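Local coordinates for putative ABC transporter, ATP-binding protein ComA (Streptococcus mutans, PDB 3K8U) that belongs to the C39 peptidase family of clan CA and forms the peptidase domain of a putative ABC transporter ATP-binding protein, at residues A[21-26]-A[36-41]; A[56-59]-A[64-67]; A[27-32]-A[81-86]. All coordinates share one frame; numbering follows the deposited sequence.

Contact 1: A[21-26]-A[36-41]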
# COMPACT_ATOMS: atom_id res chain seq x y z
N VAL A 21 -3.37 0.58 -4.28
CA VAL A 21 -2.09 0.09 -3.77
C VAL A 21 -1.84 -1.35 -4.20
O VAL A 21 -0.71 -1.72 -4.52
CB VAL A 21 -1.93 0.23 -2.22
CG1 VAL A 21 -1.99 1.70 -1.83
CG2 VAL A 21 -2.99 -0.57 -1.47
N LEU A 22 -2.89 -2.16 -4.26
CA LEU A 22 -2.75 -3.55 -4.68
C LEU A 22 -2.32 -3.60 -6.15
O LEU A 22 -1.42 -4.35 -6.52
CB LEU A 22 -4.04 -4.34 -4.46
CG LEU A 22 -4.03 -5.82 -4.87
CD1 LEU A 22 -2.87 -6.55 -4.21
CD2 LEU A 22 -5.35 -6.47 -4.51
N ALA A 23 -2.95 -2.77 -6.98
CA ALA A 23 -2.61 -2.71 -8.40
C ALA A 23 -1.16 -2.26 -8.58
O ALA A 23 -0.44 -2.76 -9.45
CB ALA A 23 -3.56 -1.76 -9.14
N SER A 24 -0.73 -1.33 -7.73
CA SER A 24 0.63 -0.81 -7.78
C SER A 24 1.67 -1.89 -7.52
O SER A 24 2.63 -2.04 -8.29
CB SER A 24 0.80 0.32 -6.76
OG SER A 24 -0.08 1.40 -7.02
N VAL A 25 1.48 -2.65 -6.44
CA VAL A 25 2.41 -3.72 -6.09
C VAL A 25 2.39 -4.81 -7.16
O VAL A 25 3.45 -5.28 -7.59
CB VAL A 25 2.07 -4.33 -4.71
CG1 VAL A 25 2.93 -5.56 -4.44
CG2 VAL A 25 2.29 -3.29 -3.62
N ALA A 26 1.20 -5.18 -7.61
CA ALA A 26 1.06 -6.20 -8.64
C ALA A 26 1.82 -5.80 -9.91
O ALA A 26 2.47 -6.63 -10.54
CB ALA A 26 -0.42 -6.45 -8.96
N ALA A 36 -11.12 -1.26 -11.30
CA ALA A 36 -12.48 -1.78 -11.27
C ALA A 36 -12.50 -3.27 -10.93
O ALA A 36 -13.36 -3.73 -10.17
CB ALA A 36 -13.18 -1.53 -12.61
N TYR A 37 -11.55 -4.01 -11.47
CA TYR A 37 -11.44 -5.45 -11.23
C TYR A 37 -11.03 -5.74 -9.78
O TYR A 37 -11.63 -6.58 -9.11
CB TYR A 37 -10.43 -6.06 -12.19
CG TYR A 37 -10.18 -7.55 -12.01
CD1 TYR A 37 -11.18 -8.48 -12.30
CD2 TYR A 37 -8.94 -8.02 -11.59
CE1 TYR A 37 -10.94 -9.85 -12.18
CE2 TYR A 37 -8.69 -9.38 -11.46
CZ TYR A 37 -9.69 -10.29 -11.76
OH TYR A 37 -9.45 -11.64 -11.64
N LEU A 38 -10.01 -5.04 -9.30
CA LEU A 38 -9.52 -5.24 -7.94
C LEU A 38 -10.52 -4.74 -6.89
O LEU A 38 -10.58 -5.28 -5.79
CB LEU A 38 -8.15 -4.59 -7.74
CG LEU A 38 -7.04 -5.20 -8.59
CD1 LEU A 38 -5.72 -4.51 -8.30
CD2 LEU A 38 -6.93 -6.69 -8.32
N ARG A 39 -11.31 -3.74 -7.26
CA ARG A 39 -12.32 -3.19 -6.36
C ARG A 39 -13.32 -4.30 -6.04
O ARG A 39 -13.74 -4.48 -4.90
CB ARG A 39 -13.05 -2.02 -7.02
CG ARG A 39 -14.04 -1.30 -6.11
CD ARG A 39 -14.93 -0.34 -6.90
NE ARG A 39 -14.16 0.68 -7.60
CZ ARG A 39 -14.20 0.87 -8.92
NH1 ARG A 39 -14.97 0.11 -9.69
NH2 ARG A 39 -13.48 1.85 -9.46
N GLU A 40 -13.69 -5.06 -7.08
CA GLU A 40 -14.63 -6.17 -6.94
C GLU A 40 -14.01 -7.34 -6.16
O GLU A 40 -14.64 -7.89 -5.26
CB GLU A 40 -15.12 -6.62 -8.32
CG GLU A 40 -15.99 -7.88 -8.33
CD GLU A 40 -17.22 -7.78 -7.45
OE1 GLU A 40 -17.76 -6.66 -7.27
OE2 GLU A 40 -17.67 -8.83 -6.94
N LEU A 41 -12.77 -7.68 -6.49
CA LEU A 41 -12.06 -8.78 -5.83
C LEU A 41 -11.78 -8.54 -4.35
O LEU A 41 -11.72 -9.49 -3.57
CB LEU A 41 -10.74 -9.06 -6.55
CG LEU A 41 -10.68 -10.27 -7.48
CD1 LEU A 41 -11.69 -10.12 -8.61
CD2 LEU A 41 -9.27 -10.41 -8.04

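Contact 2: A[56-59]-A[64-67]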
# COMPACT_ATOMS: atom_id res chain seq x y z
N GLU A 56 -7.19 -10.76 0.85
CA GLU A 56 -8.00 -11.74 0.13
C GLU A 56 -7.84 -11.59 -1.38
O GLU A 56 -7.69 -12.59 -2.09
CB GLU A 56 -9.48 -11.59 0.50
CG GLU A 56 -9.80 -12.00 1.93
CD GLU A 56 -11.28 -11.88 2.27
OE1 GLU A 56 -11.92 -10.88 1.86
OE2 GLU A 56 -11.80 -12.79 2.94
N ALA A 57 -7.86 -10.35 -1.86
CA ALA A 57 -7.71 -10.08 -3.28
C ALA A 57 -6.33 -10.52 -3.77
O ALA A 57 -6.22 -11.19 -4.80
CB ALA A 57 -7.93 -8.60 -3.56
N ALA A 58 -5.29 -10.17 -3.01
CA ALA A 58 -3.92 -10.53 -3.36
C ALA A 58 -3.76 -12.05 -3.49
O ALA A 58 -3.07 -12.53 -4.39
CB ALA A 58 -2.96 -9.98 -2.33
N LYS A 59 -4.39 -12.80 -2.58
CA LYS A 59 -4.32 -14.26 -2.59
C LYS A 59 -5.02 -14.84 -3.82
O LYS A 59 -4.57 -15.84 -4.38
CB LYS A 59 -4.94 -14.84 -1.31
CG LYS A 59 -4.08 -14.66 -0.06
CD LYS A 59 -4.71 -15.34 1.14
CE LYS A 59 -3.85 -15.21 2.39
NZ LYS A 59 -2.53 -15.91 2.26
N GLU A 64 1.54 -14.63 -2.38
CA GLU A 64 1.71 -15.13 -1.03
C GLU A 64 1.66 -13.85 -0.20
O GLU A 64 2.37 -12.89 -0.50
CB GLU A 64 3.07 -15.81 -0.87
CG GLU A 64 3.30 -16.43 0.50
CD GLU A 64 4.62 -17.15 0.60
OE1 GLU A 64 5.53 -16.65 1.31
OE2 GLU A 64 4.76 -18.23 -0.01
N THR A 65 0.79 -13.81 0.81
CA THR A 65 0.64 -12.60 1.61
C THR A 65 0.84 -12.80 3.10
O THR A 65 0.65 -13.89 3.63
CB THR A 65 -0.77 -12.00 1.43
OG1 THR A 65 -1.72 -12.80 2.15
CG2 THR A 65 -1.17 -11.97 -0.03
N ARG A 66 1.22 -11.71 3.77
CA ARG A 66 1.39 -11.71 5.21
C ARG A 66 1.14 -10.30 5.73
O ARG A 66 1.52 -9.32 5.08
CB ARG A 66 2.78 -12.22 5.64
CG ARG A 66 3.96 -11.31 5.33
CD ARG A 66 5.25 -11.98 5.80
NE ARG A 66 6.42 -11.12 5.66
CZ ARG A 66 7.17 -11.04 4.57
NH1 ARG A 66 6.89 -11.77 3.50
NH2 ARG A 66 8.20 -10.20 4.54
N SER A 67 0.41 -10.21 6.83
CA SER A 67 0.08 -8.94 7.46
C SER A 67 0.72 -8.93 8.84
O SER A 67 0.55 -9.86 9.63
CB SER A 67 -1.44 -8.79 7.60
OG SER A 67 -2.05 -8.85 6.32

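Contact 3: A[27-32]-A[81-86]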
# COMPACT_ATOMS: atom_id res chain seq x y z
N LYS A 27 1.76 -4.51 -10.24
CA LYS A 27 2.44 -3.98 -11.42
C LYS A 27 3.96 -4.10 -11.29
O LYS A 27 4.66 -4.29 -12.28
CB LYS A 27 2.04 -2.52 -11.65
CG LYS A 27 2.42 -1.98 -13.02
CD LYS A 27 1.79 -0.62 -13.29
CE LYS A 27 2.08 -0.17 -14.72
NZ LYS A 27 1.41 1.12 -15.06
N HIS A 28 4.46 -3.99 -10.06
CA HIS A 28 5.89 -4.12 -9.80
C HIS A 28 6.34 -5.53 -10.19
O HIS A 28 7.43 -5.71 -10.73
CB HIS A 28 6.20 -3.86 -8.32
CG HIS A 28 7.62 -4.18 -7.94
ND1 HIS A 28 7.97 -5.36 -7.31
CD2 HIS A 28 8.76 -3.48 -8.11
CE1 HIS A 28 9.28 -5.37 -7.11
NE2 HIS A 28 9.78 -4.25 -7.59
N TYR A 29 5.49 -6.51 -9.92
CA TYR A 29 5.78 -7.90 -10.24
C TYR A 29 5.35 -8.32 -11.65
O TYR A 29 5.20 -9.51 -11.93
CB TYR A 29 5.17 -8.82 -9.18
CG TYR A 29 5.80 -8.65 -7.81
CD1 TYR A 29 7.14 -8.98 -7.59
CD2 TYR A 29 5.05 -8.16 -6.74
CE1 TYR A 29 7.72 -8.82 -6.34
CE2 TYR A 29 5.63 -8.00 -5.48
CZ TYR A 29 6.96 -8.33 -5.29
OH TYR A 29 7.53 -8.17 -4.05
N GLY A 30 5.15 -7.33 -12.52
CA GLY A 30 4.78 -7.61 -13.90
C GLY A 30 3.32 -7.82 -14.26
O GLY A 30 3.01 -7.99 -15.45
N SER A 31 2.42 -7.83 -13.28
CA SER A 31 1.00 -8.04 -13.54
C SER A 31 0.21 -6.73 -13.53
O SER A 31 0.39 -5.90 -12.64
CB SER A 31 0.39 -9.00 -12.53
OG SER A 31 0.96 -10.30 -12.64
N ASN A 32 -0.64 -6.54 -14.53
CA ASN A 32 -1.45 -5.33 -14.62
C ASN A 32 -2.94 -5.64 -14.46
O ASN A 32 -3.54 -6.33 -15.28
CB ASN A 32 -1.20 -4.60 -15.95
CG ASN A 32 0.12 -3.84 -15.95
OD1 ASN A 32 1.17 -4.39 -15.62
ND2 ASN A 32 0.06 -2.57 -16.33
N THR A 81 12.36 -6.27 2.25
CA THR A 81 11.95 -6.37 0.85
C THR A 81 10.88 -5.35 0.50
O THR A 81 9.82 -5.31 1.13
CB THR A 81 11.42 -7.78 0.51
OG1 THR A 81 10.30 -8.08 1.34
CG2 THR A 81 12.50 -8.83 0.69
N TYR A 82 11.19 -4.52 -0.48
CA TYR A 82 10.28 -3.49 -0.97
C TYR A 82 9.78 -3.97 -2.33
O TYR A 82 10.45 -4.75 -3.00
CB TYR A 82 11.01 -2.16 -1.14
CG TYR A 82 11.51 -1.53 0.13
CD1 TYR A 82 10.67 -0.76 0.94
CD2 TYR A 82 12.85 -1.66 0.52
CE1 TYR A 82 11.15 -0.14 2.09
CE2 TYR A 82 13.33 -1.04 1.67
CZ TYR A 82 12.48 -0.28 2.44
OH TYR A 82 12.96 0.34 3.57
N PRO A 83 8.58 -3.53 -2.74
CA PRO A 83 7.70 -2.61 -2.02
C PRO A 83 6.67 -3.37 -1.18
O PRO A 83 6.54 -4.59 -1.31
CB PRO A 83 7.02 -1.86 -3.15
CG PRO A 83 6.77 -2.97 -4.14
CD PRO A 83 8.08 -3.76 -4.11
N PHE A 84 6.00 -2.66 -0.29
CA PHE A 84 4.94 -3.27 0.51
C PHE A 84 3.86 -2.24 0.82
O PHE A 84 4.02 -1.05 0.51
CB PHE A 84 5.48 -3.96 1.78
CG PHE A 84 6.23 -3.06 2.71
CD1 PHE A 84 5.59 -2.45 3.78
CD2 PHE A 84 7.60 -2.86 2.54
CE1 PHE A 84 6.29 -1.65 4.67
CE2 PHE A 84 8.31 -2.06 3.42
CZ PHE A 84 7.66 -1.46 4.49
N ILE A 85 2.75 -2.69 1.38
CA ILE A 85 1.62 -1.82 1.68
C ILE A 85 1.50 -1.49 3.16
O ILE A 85 1.77 -2.34 4.01
CB ILE A 85 0.32 -2.50 1.20
CG1 ILE A 85 0.38 -2.71 -0.32
CG2 ILE A 85 -0.91 -1.68 1.59
CD1 ILE A 85 -0.66 -3.68 -0.85
N VAL A 86 1.13 -0.25 3.47
CA VAL A 86 0.93 0.17 4.86
C VAL A 86 -0.39 0.90 5.03
O VAL A 86 -0.88 1.55 4.10
CB VAL A 86 2.08 1.09 5.39
CG1 VAL A 86 3.37 0.30 5.50
CG2 VAL A 86 2.26 2.31 4.49

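Contact 1: A[21-26]-A[36-41]
L22 O takes the backbone N of A26 at 3.0 Å, a routine helical bond in the helix whose L22 and A23 meet L38. L38 of helix 35-41 carries nearly the whole contact from its side. Its CG is anti to the carbonyl carbon (chi1 -64°) and CD1 continues the chain fully extended (chi2 -178°), which drives that methyl into the neighbouring helix. CD1 settles against A23, 3.5 Å from A23 N and 3.6 Å from A23 CB, so it rests on backbone as much as on side chain. The short A23 side chain is consistent with this close approach; the A23 and L38 CA atoms lie 7.4 Å apart. L22 flanks the same methyl, with its CG 4.0 Å from L38 CD1. The second branch of L38 meets L22 more loosely, CD2 to CD2 at 4.1 Å, and the two leucines slant across one another. L22 also touches A57 and A58 of helix 51-60 and L138 of strand 134-140, while L38 touches L61, which makes the pair part of a larger apolar core. The side chains that meet are all aliphatic, and one methyl also rests on backbone, so shape and burial govern the contact; directional bonds lie around it, such as L41 O with K60 NZ and the salt bridge of R39 with D16, and probably add to the hold on helix 35-41.

Contact 2: A[56-59]-A[64-67]
Helix 51-60 runs through a short connection into strand 63-69, the first strand of the antiparallel sheet in chain order, and the chain turns back so that A58 and K59 face T65. The closest backbone approach is near this turn, K59 CA to E64 CA at 6.3 Å. T65 divides its two branches between the two helix residues. Its methyl CG2 meets A58 CB at 3.5 Å. The hydroxyl lies between the backbone N and the carbonyl carbon (chi1 74°), which turns OG1 to K59. Alternation along the strand explains the selection: T65 directs its beta carbon to the helix, whereas E64 and R66 direct theirs away from it. Strand 63-69 is an outermost strand of the sheet within this chain, and its backbone pairs E64 with A139 and R66 with F137 of strand 134-140. L138 of that strand touches both A58 and T65, extending the apolar side of the contact into the sheet. On the more exposed side, the K59 chain is extended as far as CE and then bends at chi4 (-64°), bringing NZ back to T65 OG1 for a weak hydrogen bond of 3.2 Å. CE lies just as near, 3.2 Å from T65 OG1, so the oxygen sits beside the CE-NZ bond and not ahead of NZ, in keeping with the weakness of the hydrogen bond, and K59 CG passes 3.7 Å from T65 OG1.

Contact 3: A[27-32]-A[81-86]
The imidazole of H28 has P83 over one face and the Y29 ring at its edge. P83 CD sits 3.6 Å from the H28 ring centroid and only 14° off the ring normal, the geometry of a CH-pi contact. That small angle puts the methylene close to the ring centre, slightly toward the ND1-CE1 bond: it is 3.6 Å from H28 ND1 and also 3.6 Å from H28 CE1. Y29 CE1 lies at the imidazole edge, in its plane, and reciprocally H28 ND1 stands 3.5 Å above the Y29 ring plane, over its centre. The histidine is therefore bounded by a saturated ring on a face and by an aromatic face at an edge, which would limit its tilt. Its CG is anti to the backbone N (chi1 171°), which carries the ring off the helix end toward P83.

The peptide bond before P83 is cis. That geometry brings Y82 O to the same side of the bond as P83 CD, and the oxygen lies obliquely to the imidazole, a distant 4.3 Å from H28 CE1 to Y82 O. A proline CD, bonded to the amide nitrogen, is a somewhat polarised C-H donor, well suited to a pi face. Y29 makes a more distant contact through its OH, 4.4 Å from P83 CD.

Just beyond these rings a Schellman motif ends the helix: G30, with phi 86°, is its C-prime residue, G30 N bonds to K27 O at 3.1 Å, and S31 N turns back to A26 O. The C-terminal end of helix 17-28 meets the entry to strand 84-90, where P83 touches V99 of strand 93-104. At the helix end Y29 touches P140 of strand 134-140, and further along strand 84-90 I85 packs on V21 and V25 of helix 17-28.

Overall arrangement
Helix 17-28 links contacts 1 and 3: its middle packs on helix 35-41 and its C-terminal end on the entry to strand 84-90, their centres about 11 Å apart. Contact 2 lies about 12 Å from the centre of each. It meets contact 1 where L22 touches A57 and A58, so helices 17-28, 35-41 and 51-60 converge, and it shares with contact 3 the antiparallel sheet, in which strand 134-140 lies between 63-69 and 84-90. Along the chain contact 1 closes before contact 2 opens, while the segments of contacts 1 and 3 alternate. Contact 3, which spans the longest stretch of chain, joins the helical first part of this C39 peptidase domain to strand 84-90 of its sheet.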